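Local structure of alkylhalidase CmlS (Streptomyces venezuelae, 3I3L) at residues F96-D101 with T379-T384; V208-K213 with A286-E291; L214-E219 with D244-G249; G264-Y269 with D290-V295. The protein carries covalently bound FAD and acts as a flavin-dependent halogenase in the biosynthesis of chloramphenicol. One frame throughout, in Å; residues are numbered along the deposited sequence.

Going along the chain from the N terminus, contact 1 opens first, at 96-101, and closes last, at 379-384, so the other three are nested inside its loop. Contact 2 opens at 208-213; the next residues, 214-219, open contact 3, which closes at 244-249, still within the loop of contact 2. Contact 4 follows in series at 264-269. Contacts 2 and 4 then end on one stretch, 286-291 and 290-295, sharing D290 and E291. Contacts 2, 3 and 4 hold together strand 203-213, its two neighbours 245-253 and 287-302, and helix 265-273. Contact 1, its centre about 26 Å from that of contact 2, joins another part of the same sheet to helix 352-382.

Contact 1 (F96-D101 with T379-T384); sequences FLWGQD and TFASFT
Where strand 89-97 of the large mixed sheet runs out into a turn, it meets the last turns of helix 352-382, with W98 lying against A381 and Q100 held by T384. The methyl of A381 sits over one face of the indole in a CH-pi contact: A381 CB is 3.8 Å from the centroid of the W98 five-membered ring and 27° off its normal. It is shifted toward the rim, coming within 3.4 Å of W98 NE1. The indole is swung to the helix by a CG anti to the backbone N (chi1 -154°), and its NE1 hydrogen-bonds to F377 O, one turn earlier, so helix 352-382 grips the ring twice. This ties the sheet, at the end of strand 89-97, to helix 352-382; the W98 side chain is about 13 Å from the bound FAD. Three residues after A381, T384 OG1 accepts from Q100 N at 2.8 Å, with an N-H...O angle of 153°. G99 lets the backbone come this near: its CA is 3.1 Å from T384 OG1, and a beta carbon there would clash with that hydroxyl. The CB and CG of Q100 lie along T384 O, while its amide NE2 reaches on to E385.

Contact 2 (V208-K213 with A286-E291); sequences VWSYFK and AEQVDE
F212 and Q288 form an antiparallel non-hydrogen-bonded pair with CA atoms 4.3 Å apart; to one side V289 N donates to Y211 O (2.8 Å), to the other K213 N to E287 O (2.8 Å). The F212 ring leans on the extended Q288 chain: Q288 CG rides over the rim of one face, 4.0 Å above the ring plane, and ring and amide planes are 46° apart. A286 O lies at the ring edge. An alanine in place of F212 would lose this ring and would probably open a gap between Q288 and Y269 of the helix beneath. S210 OG, anti to its own N (chi1 -168°), faces E291 O (2.9 Å) and D290 O (3.0 Å), with Q288 OE1 a little farther, while a water ties W209 O to E291 O before the backbones pair again at W209 and R293. Y211 and D290 run side by side, and D290 OD1 takes the amide of E291. Strand 203-213 is also paired with strand 245-253, whose V248 touches F212, and helix 265-273 packs Y269 and L273 on that ring; W209, whose side chain is about 5 Å from the FAD, hydrogen-bonds through NE1 to Y60 OH.

Contact 3 (L214-E219 with D244-G249); sequences LKDPFE and DLYSVG
One backbone hydrogen bond crosses this contact: L214 N donates to D244 O at 2.8 Å, nearly straight at the hydrogen (164°). The neighbouring approach of L214 O to D244 is too close in the model to interpret.

Most of the rest is packing around Y246, which buries more surface here than any other residue. L214 CD2 lies over the rim of one ring face, 4.1 Å from Y246 CD1; CG anti to the backbone N (chi1 173°) brings CD2 over the ring. In the ring plane the neighbours are backbone atoms: L214 O is 3.5 Å from Y246 CD1, and D216 N approaches CE1. The phenol tip is wedged against D216 and P217, with Y246 OH 3.2 Å from D216 CA and P217 CD a little farther. The D216 carboxylate stands almost at right angles to the ring, the two planes 85° apart.

The polar work of D216 is within its own loop. OD1 takes F218 N at 2.8 Å, closing an Asx turn, and OD2 takes G224 N farther along, while K215 forms a salt bridge to D243.

The loop thus leaves strand 203-213 across the start of strand 245-253, where Y246 is bonded through its backbone to F212 and touches P240 of strand 234-240; A286 covers L214.

Contact 4 (G264-Y269 with D290-V295); sequences GADAFY and DEVRIV
Apolar packing carries this contact, with V292, just before the regular strand that begins at 293, fitted against A265 and Y269 on the facing side of helix 265-273. The two methyls divide the work: V292 CG2 is 3.6 Å from A265 CB, whereas V292 CG1 meets Y269 obliquely, 3.9 Å from CD2. The valine is modelled with CG1 almost eclipsing its backbone N (chi1 -12°), an unfavourable torsion. I294, two residues on, adds its CG2 at 3.8 Å from A265 CB, so the alanine methyl is shared by two branched side chains. A glycine in place of V292 would take away both methyls and would probably leave a gap between the strand and the A265/Y269 side of the helix.

Polar links are fewer. A water accepts from V292 N at 3.1 Å; its approach to D266 OD1 is too short in the model to be trusted.

Charges on the strand's other side hold the segment's own shape. R293 points away from the helix, and its NH1 meets D290 OD2 at 2.9 Å, in the guanidinium plane and nearly straight (171°), though from well above the carboxylate plane. E291 OE2 lies over a guanidinium face at a long 3.6 Å from R293 NH2, a purely electrostatic pairing.

G264, with its positive phi, is the N-cap residue between helices 257-263 and 265-273. A265 rests on V260 of the former; Y269 packs on V208, S210 and F212 of strand 203-213 and gives its OH to V248 O of strand 245-253, while R293 N pairs with W209.

Contact 1 (F96-D101 with T379-T384)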
# COMPACT_ATOMS: atom_id res chain seq x y z
N PHE A 96 2.51 8.10 15.08
CA PHE A 96 3.52 7.11 15.45
C PHE A 96 4.28 7.52 16.70
O PHE A 96 4.80 8.65 16.78
CB PHE A 96 4.49 6.92 14.29
CG PHE A 96 3.87 6.28 13.11
CD1 PHE A 96 3.92 4.91 12.94
CD2 PHE A 96 3.17 7.03 12.21
CE1 PHE A 96 3.30 4.30 11.88
CE2 PHE A 96 2.54 6.41 11.11
CZ PHE A 96 2.61 5.05 10.95
N LEU A 97 4.34 6.62 17.69
CA LEU A 97 5.22 6.84 18.86
C LEU A 97 6.34 5.86 18.70
O LEU A 97 6.18 4.70 19.06
CB LEU A 97 4.49 6.66 20.20
CG LEU A 97 3.14 7.41 20.27
CD1 LEU A 97 2.58 7.37 21.69
CD2 LEU A 97 3.26 8.83 19.80
N TRP A 98 7.45 6.33 18.14
CA TRP A 98 8.38 5.46 17.42
C TRP A 98 9.79 5.48 17.99
O TRP A 98 10.58 6.37 17.70
CB TRP A 98 8.41 5.83 15.90
CG TRP A 98 8.82 4.65 15.08
CD1 TRP A 98 9.98 4.48 14.40
CD2 TRP A 98 8.06 3.45 14.89
NE1 TRP A 98 10.00 3.26 13.78
CE2 TRP A 98 8.83 2.59 14.09
CE3 TRP A 98 6.80 3.03 15.32
CZ2 TRP A 98 8.40 1.32 13.72
CZ3 TRP A 98 6.37 1.75 14.96
CH2 TRP A 98 7.17 0.92 14.15
N GLY A 99 10.09 4.47 18.80
CA GLY A 99 11.30 4.48 19.59
C GLY A 99 11.01 5.00 20.97
O GLY A 99 9.85 5.41 21.25
N GLN A 100 12.02 4.99 21.85
CA GLN A 100 11.79 5.46 23.24
C GLN A 100 12.27 6.88 23.35
O GLN A 100 13.22 7.27 22.66
CB GLN A 100 12.49 4.54 24.26
CG GLN A 100 11.91 3.09 24.28
CD GLN A 100 10.45 3.06 24.72
OE1 GLN A 100 10.08 3.69 25.72
NE2 GLN A 100 9.61 2.37 23.95
N ASP A 101 11.58 7.67 24.17
CA ASP A 101 11.92 9.10 24.33
C ASP A 101 12.09 9.84 23.02
O ASP A 101 13.07 10.58 22.81
CB ASP A 101 13.17 9.23 25.17
CG ASP A 101 12.92 8.82 26.60
OD1 ASP A 101 12.24 9.64 27.30
OD2 ASP A 101 13.34 7.68 26.99
N THR A 379 14.56 -0.01 11.49
CA THR A 379 15.90 0.37 11.90
C THR A 379 15.94 1.62 12.82
O THR A 379 16.72 1.65 13.78
CB THR A 379 16.82 0.54 10.68
OG1 THR A 379 16.75 -0.67 9.94
CG2 THR A 379 18.29 0.77 11.11
N PHE A 380 15.12 2.63 12.54
CA PHE A 380 15.10 3.85 13.37
C PHE A 380 14.63 3.56 14.76
O PHE A 380 15.20 4.10 15.74
CB PHE A 380 14.18 4.95 12.80
CG PHE A 380 14.62 5.44 11.46
CD1 PHE A 380 15.98 5.46 11.14
CD2 PHE A 380 13.69 5.88 10.52
CE1 PHE A 380 16.40 5.90 9.88
CE2 PHE A 380 14.11 6.34 9.27
CZ PHE A 380 15.46 6.35 8.95
N ALA A 381 13.61 2.73 14.88
CA ALA A 381 13.15 2.37 16.24
C ALA A 381 14.16 1.49 16.98
O ALA A 381 14.19 1.50 18.22
CB ALA A 381 11.82 1.69 16.21
N SER A 382 14.95 0.73 16.23
CA SER A 382 15.87 -0.22 16.84
C SER A 382 17.01 0.48 17.62
O SER A 382 17.61 -0.13 18.52
CB SER A 382 16.44 -1.20 15.81
OG SER A 382 17.37 -0.52 14.96
N PHE A 383 17.27 1.75 17.30
CA PHE A 383 18.28 2.53 18.02
C PHE A 383 17.88 2.82 19.46
O PHE A 383 18.74 2.99 20.33
CB PHE A 383 18.57 3.83 17.27
CG PHE A 383 19.28 3.59 15.96
CD1 PHE A 383 20.47 2.86 15.94
CD2 PHE A 383 18.77 4.08 14.78
CE1 PHE A 383 21.15 2.62 14.73
CE2 PHE A 383 19.45 3.82 13.56
CZ PHE A 383 20.62 3.10 13.54
N THR A 384 16.57 2.87 19.73
CA THR A 384 16.15 3.14 21.08
C THR A 384 15.33 2.02 21.69
O THR A 384 14.92 2.12 22.85
CB THR A 384 15.41 4.45 21.21
OG1 THR A 384 14.27 4.43 20.35
CG2 THR A 384 16.37 5.63 20.83

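Contact 2 (V208-K213 with A286-E291)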
# COMPACT_ATOMS: atom_id res chain seq x y z
N VAL A 208 -1.94 -10.21 18.14
CA VAL A 208 -2.78 -10.55 19.28
C VAL A 208 -3.54 -9.29 19.69
O VAL A 208 -2.92 -8.27 19.99
CB VAL A 208 -1.90 -11.03 20.47
CG1 VAL A 208 -2.76 -11.45 21.65
CG2 VAL A 208 -0.99 -12.19 20.04
N TRP A 209 -4.86 -9.33 19.62
CA TRP A 209 -5.63 -8.10 19.70
C TRP A 209 -6.98 -8.27 20.31
O TRP A 209 -7.49 -9.38 20.36
CB TRP A 209 -5.82 -7.47 18.30
CG TRP A 209 -6.75 -8.20 17.35
CD1 TRP A 209 -8.05 -7.92 17.11
CD2 TRP A 209 -6.42 -9.32 16.51
NE1 TRP A 209 -8.57 -8.79 16.18
CE2 TRP A 209 -7.57 -9.63 15.77
CE3 TRP A 209 -5.26 -10.08 16.32
CZ2 TRP A 209 -7.61 -10.70 14.85
CZ3 TRP A 209 -5.28 -11.13 15.40
CH2 TRP A 209 -6.46 -11.45 14.70
N SER A 210 -7.56 -7.15 20.73
CA SER A 210 -8.87 -7.12 21.35
C SER A 210 -9.46 -5.72 21.23
O SER A 210 -8.85 -4.85 20.57
CB SER A 210 -8.77 -7.56 22.82
OG SER A 210 -10.05 -7.82 23.42
N TYR A 211 -10.61 -5.47 21.87
CA TYR A 211 -11.28 -4.18 21.81
C TYR A 211 -11.52 -3.61 23.19
O TYR A 211 -11.65 -4.33 24.16
CB TYR A 211 -12.58 -4.30 20.99
CG TYR A 211 -12.30 -4.73 19.54
CD1 TYR A 211 -12.22 -3.80 18.53
CD2 TYR A 211 -12.08 -6.05 19.22
CE1 TYR A 211 -11.95 -4.19 17.24
CE2 TYR A 211 -11.80 -6.44 17.94
CZ TYR A 211 -11.75 -5.48 16.95
OH TYR A 211 -11.44 -5.83 15.64
N PHE A 212 -11.55 -2.28 23.27
CA PHE A 212 -11.77 -1.55 24.50
C PHE A 212 -12.84 -0.50 24.31
O PHE A 212 -12.95 0.08 23.24
CB PHE A 212 -10.48 -0.89 25.00
CG PHE A 212 -9.45 -1.86 25.50
CD1 PHE A 212 -9.38 -2.19 26.86
CD2 PHE A 212 -8.52 -2.45 24.62
CE1 PHE A 212 -8.40 -3.12 27.35
CE2 PHE A 212 -7.56 -3.38 25.09
CZ PHE A 212 -7.50 -3.71 26.46
N LYS A 213 -13.61 -0.26 25.37
CA LYS A 213 -14.54 0.87 25.45
C LYS A 213 -13.76 2.06 25.98
O LYS A 213 -13.28 2.05 27.11
CB LYS A 213 -15.72 0.52 26.36
CG LYS A 213 -16.68 1.70 26.67
CD LYS A 213 -18.16 1.29 26.45
CE LYS A 213 -18.66 0.31 27.49
NZ LYS A 213 -19.13 1.02 28.73
N ALA A 286 -9.79 1.80 30.88
CA ALA A 286 -10.83 1.47 29.92
C ALA A 286 -11.16 -0.00 30.03
O ALA A 286 -10.33 -0.79 30.47
CB ALA A 286 -10.35 1.78 28.51
N GLU A 287 -12.37 -0.37 29.65
CA GLU A 287 -12.85 -1.73 29.78
C GLU A 287 -12.64 -2.55 28.50
O GLU A 287 -13.03 -2.14 27.41
CB GLU A 287 -14.34 -1.72 30.15
CG GLU A 287 -14.87 -3.08 30.66
CD GLU A 287 -16.42 -3.27 30.51
OE1 GLU A 287 -17.15 -2.24 30.35
OE2 GLU A 287 -16.89 -4.46 30.55
N GLN A 288 -12.03 -3.72 28.65
CA GLN A 288 -11.85 -4.65 27.55
C GLN A 288 -13.20 -5.24 27.24
O GLN A 288 -13.82 -5.80 28.12
CB GLN A 288 -10.86 -5.77 27.92
CG GLN A 288 -10.41 -6.63 26.74
CD GLN A 288 -9.38 -7.69 27.15
OE1 GLN A 288 -9.22 -8.72 26.49
NE2 GLN A 288 -8.67 -7.42 28.21
N VAL A 289 -13.64 -5.14 25.98
CA VAL A 289 -15.04 -5.38 25.66
C VAL A 289 -15.25 -6.54 24.67
O VAL A 289 -16.34 -6.73 24.11
CB VAL A 289 -15.70 -4.04 25.29
CG1 VAL A 289 -15.70 -3.76 23.76
CG2 VAL A 289 -17.03 -3.89 25.96
N ASP A 290 -14.21 -7.32 24.47
CA ASP A 290 -14.26 -8.46 23.55
C ASP A 290 -13.21 -9.50 23.94
O ASP A 290 -12.30 -9.22 24.73
CB ASP A 290 -14.05 -7.99 22.09
CG ASP A 290 -14.62 -8.96 21.06
OD1 ASP A 290 -15.15 -10.02 21.47
OD2 ASP A 290 -14.54 -8.68 19.83
N GLU A 291 -13.32 -10.69 23.37
CA GLU A 291 -12.27 -11.70 23.46
C GLU A 291 -10.97 -11.22 22.74
O GLU A 291 -10.98 -10.21 22.00
CB GLU A 291 -12.75 -12.99 22.76
CG GLU A 291 -13.03 -12.75 21.26
CD GLU A 291 -13.52 -13.97 20.52
OE1 GLU A 291 -12.79 -14.99 20.47
OE2 GLU A 291 -14.63 -13.91 19.95
O HOH W 1 -10.16 -9.58 19.49

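Contact 3 (L214-E219 with D244-G249)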
# COMPACT_ATOMS: atom_id res chain seq x y z
N LEU A 214 -13.60 3.06 25.12
CA LEU A 214 -12.75 4.20 25.40
C LEU A 214 -13.12 5.24 24.37
O LEU A 214 -13.34 4.91 23.21
CB LEU A 214 -11.26 3.82 25.20
CG LEU A 214 -10.24 4.97 25.29
CD1 LEU A 214 -10.12 5.53 26.72
CD2 LEU A 214 -8.89 4.54 24.77
N LYS A 215 -13.19 6.49 24.79
CA LYS A 215 -13.53 7.57 23.89
C LYS A 215 -12.23 8.24 23.43
O LYS A 215 -11.32 8.45 24.24
CB LYS A 215 -14.44 8.59 24.61
CG LYS A 215 -14.97 9.75 23.73
CD LYS A 215 -16.48 9.61 23.43
CE LYS A 215 -17.35 9.99 24.64
NZ LYS A 215 -18.82 9.88 24.36
N ASP A 216 -12.13 8.56 22.14
CA ASP A 216 -10.94 9.24 21.65
C ASP A 216 -10.62 10.36 22.64
O ASP A 216 -11.45 11.22 22.88
CB ASP A 216 -11.18 9.78 20.25
CG ASP A 216 -9.91 10.38 19.61
OD1 ASP A 216 -8.97 10.77 20.32
OD2 ASP A 216 -9.89 10.49 18.37
N PRO A 217 -9.42 10.34 23.24
CA PRO A 217 -9.02 11.34 24.24
C PRO A 217 -8.56 12.66 23.63
O PRO A 217 -8.11 13.57 24.36
CB PRO A 217 -7.80 10.69 24.90
CG PRO A 217 -7.20 9.87 23.80
CD PRO A 217 -8.39 9.31 23.05
N PHE A 218 -8.63 12.76 22.30
CA PHE A 218 -8.21 13.98 21.65
C PHE A 218 -9.32 14.68 20.85
O PHE A 218 -10.12 14.06 20.14
CB PHE A 218 -6.89 13.74 20.84
CG PHE A 218 -5.69 13.36 21.72
CD1 PHE A 218 -5.16 14.26 22.64
CD2 PHE A 218 -5.14 12.08 21.66
CE1 PHE A 218 -4.10 13.91 23.44
CE2 PHE A 218 -4.07 11.74 22.48
CZ PHE A 218 -3.55 12.65 23.35
N GLU A 219 -9.36 16.00 20.98
CA GLU A 219 -10.35 16.82 20.29
C GLU A 219 -9.79 17.51 19.05
O GLU A 219 -10.55 17.88 18.18
CB GLU A 219 -10.87 17.90 21.25
CG GLU A 219 -10.94 17.47 22.72
CD GLU A 219 -12.00 18.23 23.52
OE1 GLU A 219 -12.29 19.42 23.15
OE2 GLU A 219 -12.52 17.63 24.51
N ASP A 244 -16.73 5.34 20.84
CA ASP A 244 -16.12 4.88 22.08
C ASP A 244 -15.47 3.48 21.96
O ASP A 244 -15.34 2.76 22.96
CB ASP A 244 -17.16 4.90 23.21
CG ASP A 244 -18.22 3.80 23.05
OD1 ASP A 244 -18.66 3.50 21.89
OD2 ASP A 244 -18.59 3.20 24.09
N LEU A 245 -15.08 3.10 20.74
CA LEU A 245 -14.59 1.76 20.50
C LEU A 245 -13.23 1.78 19.84
O LEU A 245 -13.05 2.33 18.77
CB LEU A 245 -15.57 0.97 19.65
CG LEU A 245 -15.93 -0.42 20.14
CD1 LEU A 245 -16.30 -1.31 18.96
CD2 LEU A 245 -14.81 -1.03 20.91
N TYR A 246 -12.27 1.15 20.50
CA TYR A 246 -10.90 1.08 19.99
C TYR A 246 -10.46 -0.35 19.75
O TYR A 246 -10.68 -1.22 20.59
CB TYR A 246 -9.92 1.77 20.92
CG TYR A 246 -9.72 3.25 20.62
CD1 TYR A 246 -10.63 4.19 21.06
CD2 TYR A 246 -8.60 3.69 19.93
CE1 TYR A 246 -10.41 5.54 20.85
CE2 TYR A 246 -8.39 5.04 19.68
CZ TYR A 246 -9.33 5.95 20.15
OH TYR A 246 -9.14 7.29 19.91
N SER A 247 -9.92 -0.59 18.56
CA SER A 247 -9.23 -1.85 18.27
C SER A 247 -7.80 -1.65 18.78
O SER A 247 -7.16 -0.65 18.44
CB SER A 247 -9.21 -2.12 16.78
OG SER A 247 -8.42 -3.28 16.48
N VAL A 248 -7.34 -2.57 19.63
CA VAL A 248 -5.99 -2.48 20.26
C VAL A 248 -5.21 -3.77 20.04
O VAL A 248 -5.58 -4.83 20.56
CB VAL A 248 -6.09 -2.16 21.76
CG1 VAL A 248 -4.65 -2.03 22.37
CG2 VAL A 248 -6.85 -0.83 21.98
N GLY A 249 -4.14 -3.71 19.25
CA GLY A 249 -3.44 -4.94 18.82
C GLY A 249 -1.96 -4.92 19.14
O GLY A 249 -1.33 -3.84 19.14

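Contact 4 (G264-Y269 with D290-V295)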
# COMPACT_ATOMS: atom_id res chain seq x y z
N GLY A 264 -1.73 -19.21 27.15
CA GLY A 264 -3.05 -18.69 26.72
C GLY A 264 -3.02 -17.24 26.23
O GLY A 264 -2.32 -16.40 26.81
N ALA A 265 -3.79 -16.95 25.18
CA ALA A 265 -3.78 -15.62 24.53
C ALA A 265 -4.17 -14.48 25.50
O ALA A 265 -3.63 -13.37 25.42
CB ALA A 265 -4.71 -15.63 23.27
N ASP A 266 -5.07 -14.78 26.44
CA ASP A 266 -5.59 -13.74 27.37
C ASP A 266 -4.53 -13.23 28.29
O ASP A 266 -4.36 -12.03 28.43
CB ASP A 266 -6.76 -14.29 28.19
CG ASP A 266 -7.96 -14.61 27.34
OD1 ASP A 266 -8.70 -13.67 26.95
OD2 ASP A 266 -8.15 -15.81 27.05
N ALA A 267 -3.78 -14.16 28.89
CA ALA A 267 -2.69 -13.82 29.77
C ALA A 267 -1.56 -13.16 28.97
O ALA A 267 -1.02 -12.15 29.41
CB ALA A 267 -2.18 -15.12 30.52
N PHE A 268 -1.21 -13.71 27.81
CA PHE A 268 -0.19 -13.08 26.97
C PHE A 268 -0.55 -11.62 26.58
O PHE A 268 0.30 -10.73 26.59
CB PHE A 268 0.15 -13.91 25.73
CG PHE A 268 1.28 -13.32 24.90
CD1 PHE A 268 2.60 -13.58 25.23
CD2 PHE A 268 1.01 -12.44 23.84
CE1 PHE A 268 3.65 -13.03 24.48
CE2 PHE A 268 2.00 -11.88 23.12
CZ PHE A 268 3.34 -12.17 23.41
N TYR A 269 -1.81 -11.40 26.29
CA TYR A 269 -2.27 -10.13 25.81
C TYR A 269 -2.14 -9.03 26.85
O TYR A 269 -1.55 -7.96 26.59
CB TYR A 269 -3.71 -10.26 25.26
CG TYR A 269 -4.29 -8.99 24.75
CD1 TYR A 269 -3.84 -8.40 23.54
CD2 TYR A 269 -5.28 -8.33 25.46
CE1 TYR A 269 -4.41 -7.17 23.07
CE2 TYR A 269 -5.85 -7.13 25.01
CZ TYR A 269 -5.41 -6.56 23.80
OH TYR A 269 -5.97 -5.37 23.38
N ASP A 290 -14.21 -7.32 24.47
CA ASP A 290 -14.26 -8.46 23.55
C ASP A 290 -13.21 -9.50 23.94
O ASP A 290 -12.30 -9.22 24.73
CB ASP A 290 -14.05 -7.99 22.09
CG ASP A 290 -14.62 -8.96 21.06
OD1 ASP A 290 -15.15 -10.02 21.47
OD2 ASP A 290 -14.54 -8.68 19.83
N GLU A 291 -13.32 -10.69 23.37
CA GLU A 291 -12.27 -11.70 23.46
C GLU A 291 -10.97 -11.22 22.74
O GLU A 291 -10.98 -10.21 22.00
CB GLU A 291 -12.75 -12.99 22.76
CG GLU A 291 -13.03 -12.75 21.26
CD GLU A 291 -13.52 -13.97 20.52
OE1 GLU A 291 -12.79 -14.99 20.47
OE2 GLU A 291 -14.63 -13.91 19.95
N VAL A 292 -9.89 -11.95 22.95
CA VAL A 292 -8.67 -11.67 22.21
C VAL A 292 -8.46 -12.74 21.19
O VAL A 292 -8.73 -13.92 21.44
CB VAL A 292 -7.36 -11.45 23.09
CG1 VAL A 292 -7.68 -11.27 24.60
CG2 VAL A 292 -6.32 -12.45 22.82
N ARG A 293 -8.02 -12.30 20.01
CA ARG A 293 -7.80 -13.20 18.88
C ARG A 293 -6.33 -13.15 18.53
O ARG A 293 -5.63 -12.25 18.96
CB ARG A 293 -8.62 -12.69 17.70
CG ARG A 293 -10.22 -12.84 17.89
CD ARG A 293 -10.91 -11.99 16.81
NE ARG A 293 -12.36 -12.08 16.79
CZ ARG A 293 -13.19 -11.27 17.44
NH1 ARG A 293 -12.74 -10.28 18.19
NH2 ARG A 293 -14.48 -11.45 17.32
N ILE A 294 -5.85 -14.14 17.80
CA ILE A 294 -4.48 -14.15 17.34
C ILE A 294 -4.44 -14.59 15.90
O ILE A 294 -5.37 -15.25 15.40
CB ILE A 294 -3.63 -15.15 18.13
CG1 ILE A 294 -4.03 -16.58 17.80
CG2 ILE A 294 -3.82 -14.88 19.67
CD1 ILE A 294 -3.35 -17.66 18.66
N VAL A 295 -3.34 -14.24 15.24
CA VAL A 295 -3.06 -14.77 13.93
C VAL A 295 -1.62 -14.56 13.54
O VAL A 295 -1.04 -13.56 13.93
CB VAL A 295 -4.00 -14.14 12.88
CG1 VAL A 295 -3.56 -12.73 12.56
CG2 VAL A 295 -4.00 -15.01 11.62
O HOH W 2 -10.13 -14.19 25.03